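Local coordinates for type III CBASS phage resistance system CD-NTase-associated protein Cap8 (Pseudomonas aeruginosa, PDB 6P8P) that is a HORMA domain protein of a type III CBASS anti-phage system that probably helps regulate a cGAS-like nucleotidyltransferase during bacteriophage immunity, at residues 50-56 and 104-110. The protein carries 2 engineered substitutions. Residues are numbered along the deposited sequence; the frame is centred on the assembly and turned at random.
Sequences LIADQAP and LPCPKEQ. With CA (calcium ion), chain E.
Ala55, just past helix 44-52, comes nearest to Pro105 near the end of strand 101-106, their CA atoms 5.7 Å apart, and no backbone hydrogen bond joins the two segments. The CB of Leu50 heads toward the strand, and with CG anti to the carbonyl carbon (chi1 -65°) its methyls reach it: CD2 lies 3.7 Å from Cys106 SG and also meets Pro107 CD, while CD1 reaches Leu104 CB at 4.0 Å, the two leucine side chains crossing at about a right angle. Pro105 O, buried here with no polar partner in the model, is faced by Ala55 CB at 3.3 Å, and Pro105 CG lies 4.1 Å from Pro56 CB. A Schellman motif ends the helix: Gln54, with positive phi, is its C-prime residue, Ala55 N bonds Leu50 O and Gln54 N bonds Ile51 O. The helix end packs here on the mixed sheet of this HORMA domain. Gln110 NE2 donates a nearly straight bond (169°) to Asp53 OD2 at 3.2 Å, meeting it from above the carboxylate plane; Gln110 OE1 accepts from Trp113. Both Asp53 oxygens chelate the calcium ion, OD1 and OD2 each at 2.4 Å, together with four waters and Asp53 of the second subunit, so the ion bridges the two chains.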
loop_
_atom_site.group_PDB
_atom_site.type_symbol
_atom_site.label_atom_id
_atom_site.label_comp_id
_atom_site.label_asym_id
_atom_site.label_seq_id
_atom_site.Cartn_x
_atom_site.Cartn_y
_atom_site.Cartn_z
ATOM N N LEU A 50 4.138 -2.945 -3.710
ATOM C CA LEU A 50 5.442 -3.489 -4.070
ATOM C C LEU A 50 5.391 -4.199 -5.417
ATOM O O LEU A 50 6.339 -4.127 -6.199
ATOM C CB LEU A 50 5.915 -4.457 -2.978
ATOM C CG LEU A 50 6.198 -3.834 -1.621
ATOM C CD1 LEU A 50 6.372 -4.933 -0.567
ATOM C CD2 LEU A 50 7.397 -2.924 -1.685
ATOM N N ILE A 51 4.313 -4.934 -5.681
ATOM C CA ILE A 51 4.145 -5.566 -6.984
ATOM C C ILE A 51 4.067 -4.518 -8.081
ATOM O O ILE A 51 4.666 -4.674 -9.150
ATOM C CB ILE A 51 2.904 -6.474 -6.970
ATOM C CG1 ILE A 51 3.163 -7.658 -6.055
ATOM C CG2 ILE A 51 2.544 -6.907 -8.374
ATOM C CD1 ILE A 51 1.899 -8.421 -5.675
ATOM N N ALA A 52 3.331 -3.435 -7.839
ATOM C CA ALA A 52 3.233 -2.383 -8.841
ATOM C C ALA A 52 4.597 -1.770 -9.135
ATOM O O ALA A 52 4.824 -1.262 -10.239
ATOM C CB ALA A 52 2.237 -1.301 -8.373
ATOM N N ASP A 53 5.499 -1.773 -8.163
ATOM C CA ASP A 53 6.868 -1.307 -8.349
ATOM C C ASP A 53 7.795 -2.394 -8.883
ATOM O O ASP A 53 9.000 -2.149 -9.000
ATOM C CB ASP A 53 7.396 -0.735 -7.030
ATOM C CG ASP A 53 6.756 0.650 -6.699
ATOM O OD1 ASP A 53 6.469 1.409 -7.646
ATOM O OD2 ASP A 53 6.540 0.969 -5.504
ATOM N N GLN A 54 7.243 -3.564 -9.225
ATOM C CA GLN A 54 7.981 -4.709 -9.802
ATOM C C GLN A 54 9.043 -5.245 -8.860
ATOM O O GLN A 54 10.028 -5.879 -9.288
ATOM C CB GLN A 54 8.608 -4.369 -11.161
ATOM C CG GLN A 54 7.597 -3.890 -12.184
ATOM C CD GLN A 54 8.105 -3.914 -13.608
ATOM O OE1 GLN A 54 9.247 -4.279 -13.880
ATOM N NE2 GLN A 54 7.247 -3.547 -14.520
ATOM N N ALA A 55 8.818 -5.078 -7.561
ATOM C CA ALA A 55 9.788 -5.589 -6.602
ATOM C C ALA A 55 10.008 -7.085 -6.746
ATOM O O ALA A 55 11.159 -7.519 -6.571
ATOM C CB ALA A 55 9.371 -5.244 -5.171
ATOM N N PRO A 56 8.990 -7.923 -7.032
ATOM C CA PRO A 56 9.260 -9.364 -7.133
ATOM C C PRO A 56 9.724 -9.834 -8.511
ATOM O O PRO A 56 9.660 -11.033 -8.798
ATOM C CB PRO A 56 7.921 -10.012 -6.760
ATOM C CG PRO A 56 7.013 -8.887 -6.271
ATOM C CD PRO A 56 7.546 -7.623 -6.928
ATOM N N LEU A 104 8.791 -10.162 1.911
ATOM C CA LEU A 104 8.482 -9.419 0.705
ATOM C C LEU A 104 9.674 -8.593 0.260
ATOM O O LEU A 104 10.239 -7.829 1.071
ATOM C CB LEU A 104 7.299 -8.488 0.961
ATOM C CG LEU A 104 6.029 -9.061 1.593
ATOM C CD1 LEU A 104 4.949 -7.998 1.656
ATOM C CD2 LEU A 104 5.518 -10.258 0.806
ATOM N N PRO A 105 10.032 -8.659 -1.023
ATOM C CA PRO A 105 11.103 -7.806 -1.537
ATOM C C PRO A 105 10.636 -6.365 -1.633
ATOM O O PRO A 105 9.496 -6.076 -2.008
ATOM C CB PRO A 105 11.420 -8.413 -2.923
ATOM C CG PRO A 105 10.052 -8.935 -3.372
ATOM C CD PRO A 105 9.386 -9.443 -2.085
ATOM N N CYS A 106 11.558 -5.462 -1.329
ATOM C CA CYS A 106 11.238 -4.058 -1.289
ATOM C C CYS A 106 12.445 -3.195 -1.603
ATOM O O CYS A 106 13.521 -3.443 -1.062
ATOM C CB CYS A 106 10.700 -3.720 0.105
ATOM S SG CYS A 106 10.291 -1.961 0.389
ATOM N N PRO A 107 12.296 -2.192 -2.456
ATOM C CA PRO A 107 13.426 -1.280 -2.704
ATOM C C PRO A 107 13.879 -0.646 -1.399
ATOM O O PRO A 107 13.065 -0.243 -0.576
ATOM C CB PRO A 107 12.851 -0.235 -3.671
ATOM C CG PRO A 107 11.570 -0.794 -4.183
ATOM C CD PRO A 107 11.070 -1.752 -3.137
ATOM N N LYS A 108 15.196 -0.585 -1.198
ATOM C CA LYS A 108 15.717 -0.166 0.096
ATOM C C LYS A 108 15.165 1.191 0.510
ATOM O O LYS A 108 14.891 1.407 1.697
ATOM C CB LYS A 108 17.246 -0.138 0.073
ATOM C CG LYS A 108 17.889 0.063 1.450
ATOM C CD LYS A 108 19.431 0.004 1.365
ATOM C CE LYS A 108 20.059 0.355 2.710
ATOM N NZ LYS A 108 21.517 0.630 2.577
ATOM N N GLU A 109 14.957 2.095 -0.452
ATOM C CA GLU A 109 14.506 3.445 -0.123
ATOM C C GLU A 109 13.082 3.471 0.418
ATOM O O GLU A 109 12.703 4.438 1.088
ATOM C CB GLU A 109 14.601 4.368 -1.347
ATOM C CG GLU A 109 13.689 4.040 -2.512
ATOM C CD GLU A 109 13.471 5.249 -3.432
ATOM O OE1 GLU A 109 13.252 5.062 -4.650
ATOM O OE2 GLU A 109 13.520 6.396 -2.933
ATOM N N GLN A 110 12.280 2.443 0.140
ATOM C CA GLN A 110 10.918 2.378 0.657
ATOM C C GLN A 110 10.803 1.523 1.912
ATOM O O GLN A 110 9.711 1.385 2.451
ATOM C CB GLN A 110 9.981 1.866 -0.436
ATOM C CG GLN A 110 9.887 2.830 -1.647
ATOM C CD GLN A 110 8.713 2.539 -2.570
ATOM O OE1 GLN A 110 7.549 2.860 -2.265
ATOM N NE2 GLN A 110 9.012 1.931 -3.713
HETATM CA CA CA E . 5.450 3.022 -6.148
HETATM O O HOH W 1 6.025 0.164 -3.080
HETATM O O HOH W 2 4.840 3.479 -3.841
HETATM O O HOH W 3 7.832 3.661 -5.974
HETATM O O HOH W 4 5.313 3.626 -8.582
HETATM O O HOH W 5 3.587 1.505 -6.158
#